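Local coordinates for protein chymotrypsin-like serine protease (Equine arteritis virus, PDB 1MBM) that probably cleaves the viral replicase polyprotein as the nsp4 main proteinase, a chymotrypsin-like serine endopeptidase with a small alpha/beta C-terminal extension, at residues W108-S111 and G112-G115; T151-L154 and S155-S158. All coordinates share one frame; numbering follows the deposited sequence.

Contact 1. Residues W108-S111 and G112-G115; sequences WTTS and GDSG
D113 N donates to T110 O at 2.9 Å, and S114 N donates to S111 O at 3.0 Å. Each bond spans three residues, so the chain at S111-D113 winds as a short 3-10 turn.

The side chain of D113 binds the same turn. Its OD2 accepts from T110 N at 2.9 Å, with an N-H...O angle of 163°. The N-H arrives from above the carboxylate plane, 45° out of it. CG of D113 lies beside its own backbone N (chi1 -64°), which turns the carboxylate back over T110. T110 OG1 adds a weak bond to the same OD2 at 3.5 Å. The strongest partner of this carboxylate is R197, near the C-terminus, which forms a salt bridge to OD2 and also binds W108 O.

The sequence G112-D113-S114-G115 is the GDSG signature of chymotrypsin-like proteinases. S114 is probably the nucleophile, in a triad with H33 and D59, and its OG has a weak hydrogen bond to H33 NE2. This turn would form the oxyanion-hole loop, which is known in alternate conformations in this enzyme. By analogy with the family, S114 N would be an oxyanion-hole donor. Its bond to S111 O is consistent with the collapsed form of the hole.

T109 lies beside the carboxylate, its CA 3.3 Å and its CB 3.6 Å from D113 OD2. The side chain of T109 also packs on W89, H128 and S131.

One water bridges S111 OG and S114 OG, at 3.0 Å from each.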
loop_
_atom_site.group_PDB
_atom_site.type_symbol
_atom_site.label_atom_id
_atom_site.label_comp_id
_atom_site.label_asym_id
_atom_site.label_seq_id
_atom_site.Cartn_x
_atom_site.Cartn_y
_atom_site.Cartn_z
ATOM N N TRP A 108 5.058 -0.350 -8.630
ATOM C CA TRP A 108 6.502 -0.544 -8.656
ATOM C C TRP A 108 7.036 -0.348 -7.246
ATOM O O TRP A 108 6.958 0.752 -6.699
ATOM C CB TRP A 108 7.171 0.428 -9.631
ATOM C CG TRP A 108 8.641 0.187 -9.775
ATOM C CD1 TRP A 108 9.249 -0.708 -10.612
ATOM C CD2 TRP A 108 9.695 0.833 -9.049
ATOM N NE1 TRP A 108 10.614 -0.647 -10.459
ATOM C CE2 TRP A 108 10.914 0.288 -9.501
ATOM C CE3 TRP A 108 9.733 1.822 -8.061
ATOM C CZ2 TRP A 108 12.151 0.701 -9.003
ATOM C CZ3 TRP A 108 10.960 2.228 -7.567
ATOM C CH2 TRP A 108 12.151 1.670 -8.040
ATOM N N THR A 109 7.528 -1.417 -6.630
ATOM C CA THR A 109 8.051 -1.335 -5.257
ATOM C C THR A 109 9.356 -2.102 -5.068
ATOM O O THR A 109 9.709 -2.939 -5.896
ATOM C CB THR A 109 7.036 -1.907 -4.244
ATOM O OG1 THR A 109 6.717 -3.257 -4.604
ATOM C CG2 THR A 109 5.685 -1.174 -4.301
ATOM N N THR A 110 10.068 -1.804 -3.978
ATOM C CA THR A 110 11.267 -2.559 -3.576
ATOM C C THR A 110 11.053 -3.127 -2.174
ATOM O O THR A 110 10.097 -2.768 -1.501
ATOM C CB THR A 110 12.527 -1.683 -3.550
ATOM O OG1 THR A 110 12.302 -0.558 -2.690
ATOM C CG2 THR A 110 12.802 -1.064 -4.921
ATOM N N SER A 111 11.966 -3.974 -1.713
ATOM C CA SER A 111 11.809 -4.580 -0.389
ATOM C C SER A 111 11.582 -3.553 0.722
ATOM O O SER A 111 10.717 -3.745 1.587
ATOM C CB SER A 111 12.996 -5.474 -0.037
ATOM O OG SER A 111 12.691 -6.196 1.138
ATOM N N GLY A 112 12.338 -2.458 0.681
ATOM C CA GLY A 112 12.192 -1.392 1.660
ATOM C C GLY A 112 10.812 -0.745 1.734
ATOM O O GLY A 112 10.494 -0.074 2.724
ATOM N N ASP A 113 9.980 -0.957 0.708
ATOM C CA ASP A 113 8.639 -0.375 0.679
ATOM C C ASP A 113 7.621 -1.220 1.425
ATOM O O ASP A 113 6.461 -0.819 1.529
ATOM C CB ASP A 113 8.120 -0.206 -0.754
ATOM C CG ASP A 113 8.937 0.772 -1.574
ATOM O OD1 ASP A 113 9.500 1.728 -1.003
ATOM O OD2 ASP A 113 9.058 0.656 -2.812
ATOM N N SER A 114 8.026 -2.396 1.906
ATOM C CA SER A 114 7.105 -3.240 2.672
ATOM C C SER A 114 6.590 -2.438 3.860
ATOM O O SER A 114 7.356 -1.749 4.533
ATOM C CB SER A 114 7.789 -4.528 3.137
ATOM O OG SER A 114 7.906 -5.447 2.059
ATOM N N GLY A 115 5.288 -2.499 4.091
ATOM C CA GLY A 115 4.690 -1.749 5.174
ATOM C C GLY A 115 4.075 -0.414 4.793
ATOM O O GLY A 115 3.339 0.156 5.603
HETATM O O HOH W 1 10.216 -7.382 2.326
#

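Contact 2. Residues T151-L154 and S155-S158; sequences TVTL and SSLS
T153 OG1 accepts from S156 N at 3.1 Å, with an N-H...O angle of 154°. This is an N-cap bond: T153 stands just before helix 154-158 and binds an amide of the first turn. Its chi1 of 55° sets OG1 between the backbone N and the carbonyl carbon, facing that amide. CB of S156 also lies against OG1.

The first helical bonds follow. L157 N donates to T153 O at 3.1 Å. L154 O takes two donors from S158, the backbone N at 2.8 Å and OG at 2.6 Å. They approach from opposite faces of the carbonyl plane. S158 OG stands beside its own backbone N (chi1 -65°), which brings it back to L154 O.

The one apolar pair is V152 CG1 with L157 CD2, at 4.1 Å, the two side chains crossing at about a right angle. V152 CG2 lies 3.6 Å from S156 OG.

Further out, S155 OG is hydrogen-bonded to D179 OD2. V152 makes backbone bonds to N175 and I177, and L154 to I177, along the parallel strand 176-177. L154 packs on I176 and V183, while L157 and S158 rest on L187 of helix 185-192, probably part of the alpha/beta C-terminal extension.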
loop_
_atom_site.group_PDB
_atom_site.type_symbol
_atom_site.label_atom_id
_atom_site.label_comp_id
_atom_site.label_asym_id
_atom_site.label_seq_id
_atom_site.Cartn_x
_atom_site.Cartn_y
_atom_site.Cartn_z
ATOM N N THR A 151 -6.921 -13.965 -9.795
ATOM C CA THR A 151 -6.891 -13.556 -11.198
ATOM C C THR A 151 -8.103 -12.737 -11.551
ATOM O O THR A 151 -9.110 -12.781 -10.856
ATOM C CB THR A 151 -6.821 -14.754 -12.183
ATOM O OG1 THR A 151 -8.060 -15.474 -12.177
ATOM C CG2 THR A 151 -5.791 -15.779 -11.758
ATOM N N VAL A 152 -8.002 -12.001 -12.653
ATOM C CA VAL A 152 -9.132 -11.244 -13.175
ATOM C C VAL A 152 -8.921 -11.047 -14.677
ATOM O O VAL A 152 -7.780 -10.954 -15.137
ATOM C CB VAL A 152 -9.290 -9.873 -12.467
ATOM C CG1 VAL A 152 -8.138 -8.924 -12.851
ATOM C CG2 VAL A 152 -10.651 -9.243 -12.793
ATOM N N THR A 153 -10.004 -11.020 -15.450
ATOM C CA THR A 153 -9.866 -10.777 -16.887
ATOM C C THR A 153 -9.725 -9.284 -17.113
ATOM O O THR A 153 -10.089 -8.474 -16.255
ATOM C CB THR A 153 -11.075 -11.288 -17.672
ATOM O OG1 THR A 153 -12.269 -10.710 -17.127
ATOM C CG2 THR A 153 -11.267 -12.800 -17.494
ATOM N N LEU A 154 -9.184 -8.908 -18.264
ATOM C CA LEU A 154 -9.062 -7.497 -18.586
ATOM C C LEU A 154 -10.435 -6.881 -18.771
ATOM O O LEU A 154 -10.653 -5.734 -18.383
ATOM C CB LEU A 154 -8.213 -7.274 -19.839
ATOM C CG LEU A 154 -6.695 -7.131 -19.697
ATOM C CD1 LEU A 154 -6.047 -6.987 -21.077
ATOM C CD2 LEU A 154 -6.335 -5.940 -18.816
ATOM N N SER A 155 -11.361 -7.638 -19.355
ATOM C CA SER A 155 -12.715 -7.123 -19.563
ATOM C C SER A 155 -13.407 -6.829 -18.230
ATOM O O SER A 155 -13.994 -5.764 -18.060
ATOM C CB SER A 155 -13.549 -8.080 -20.411
ATOM O OG SER A 155 -13.682 -9.326 -19.765
ATOM N N SER A 156 -13.310 -7.760 -17.284
ATOM C CA SER A 156 -13.912 -7.569 -15.963
ATOM C C SER A 156 -13.306 -6.359 -15.249
ATOM O O SER A 156 -14.030 -5.550 -14.675
ATOM C CB SER A 156 -13.778 -8.834 -15.102
ATOM O OG SER A 156 -14.031 -8.556 -13.736
ATOM N N LEU A 157 -11.976 -6.244 -15.307
ATOM C CA LEU A 157 -11.259 -5.116 -14.733
ATOM C C LEU A 157 -11.704 -3.803 -15.400
ATOM O O LEU A 157 -11.891 -2.782 -14.732
ATOM C CB LEU A 157 -9.753 -5.326 -14.945
ATOM C CG LEU A 157 -8.678 -4.599 -14.142
ATOM C CD1 LEU A 157 -8.977 -4.597 -12.639
ATOM C CD2 LEU A 157 -7.328 -5.261 -14.425
ATOM N N SER A 158 -11.894 -3.853 -16.718
ATOM C CA SER A 158 -12.251 -2.675 -17.516
ATOM C C SER A 158 -13.577 -1.990 -17.145
ATOM O O SER A 158 -13.729 -0.786 -17.328
ATOM C CB SER A 158 -12.230 -3.033 -19.001
ATOM O OG SER A 158 -10.910 -3.357 -19.395
#

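Overall arrangement
Contact 1 and contact 2 lie in different parts of the chain and do not touch. Their centres are 25 Å apart, and their nearest atoms are about 15 Å apart. Contact 1 belongs to the probable active site, in the loop between strands 105-106 and 117-120, and its centre is about 9 Å from that of the chain. Contact 2 is peripheral, about 21 Å from the chain centre, and opens the small parallel sheet and helices, probably part of the C-terminal extension. Both are local: contact 1 is a 3-10 turn carrying the likely nucleophile, contact 2 the N-cap of a helix. Through R197, the chain end after helix 185-192 ties this probable extension to contact 1.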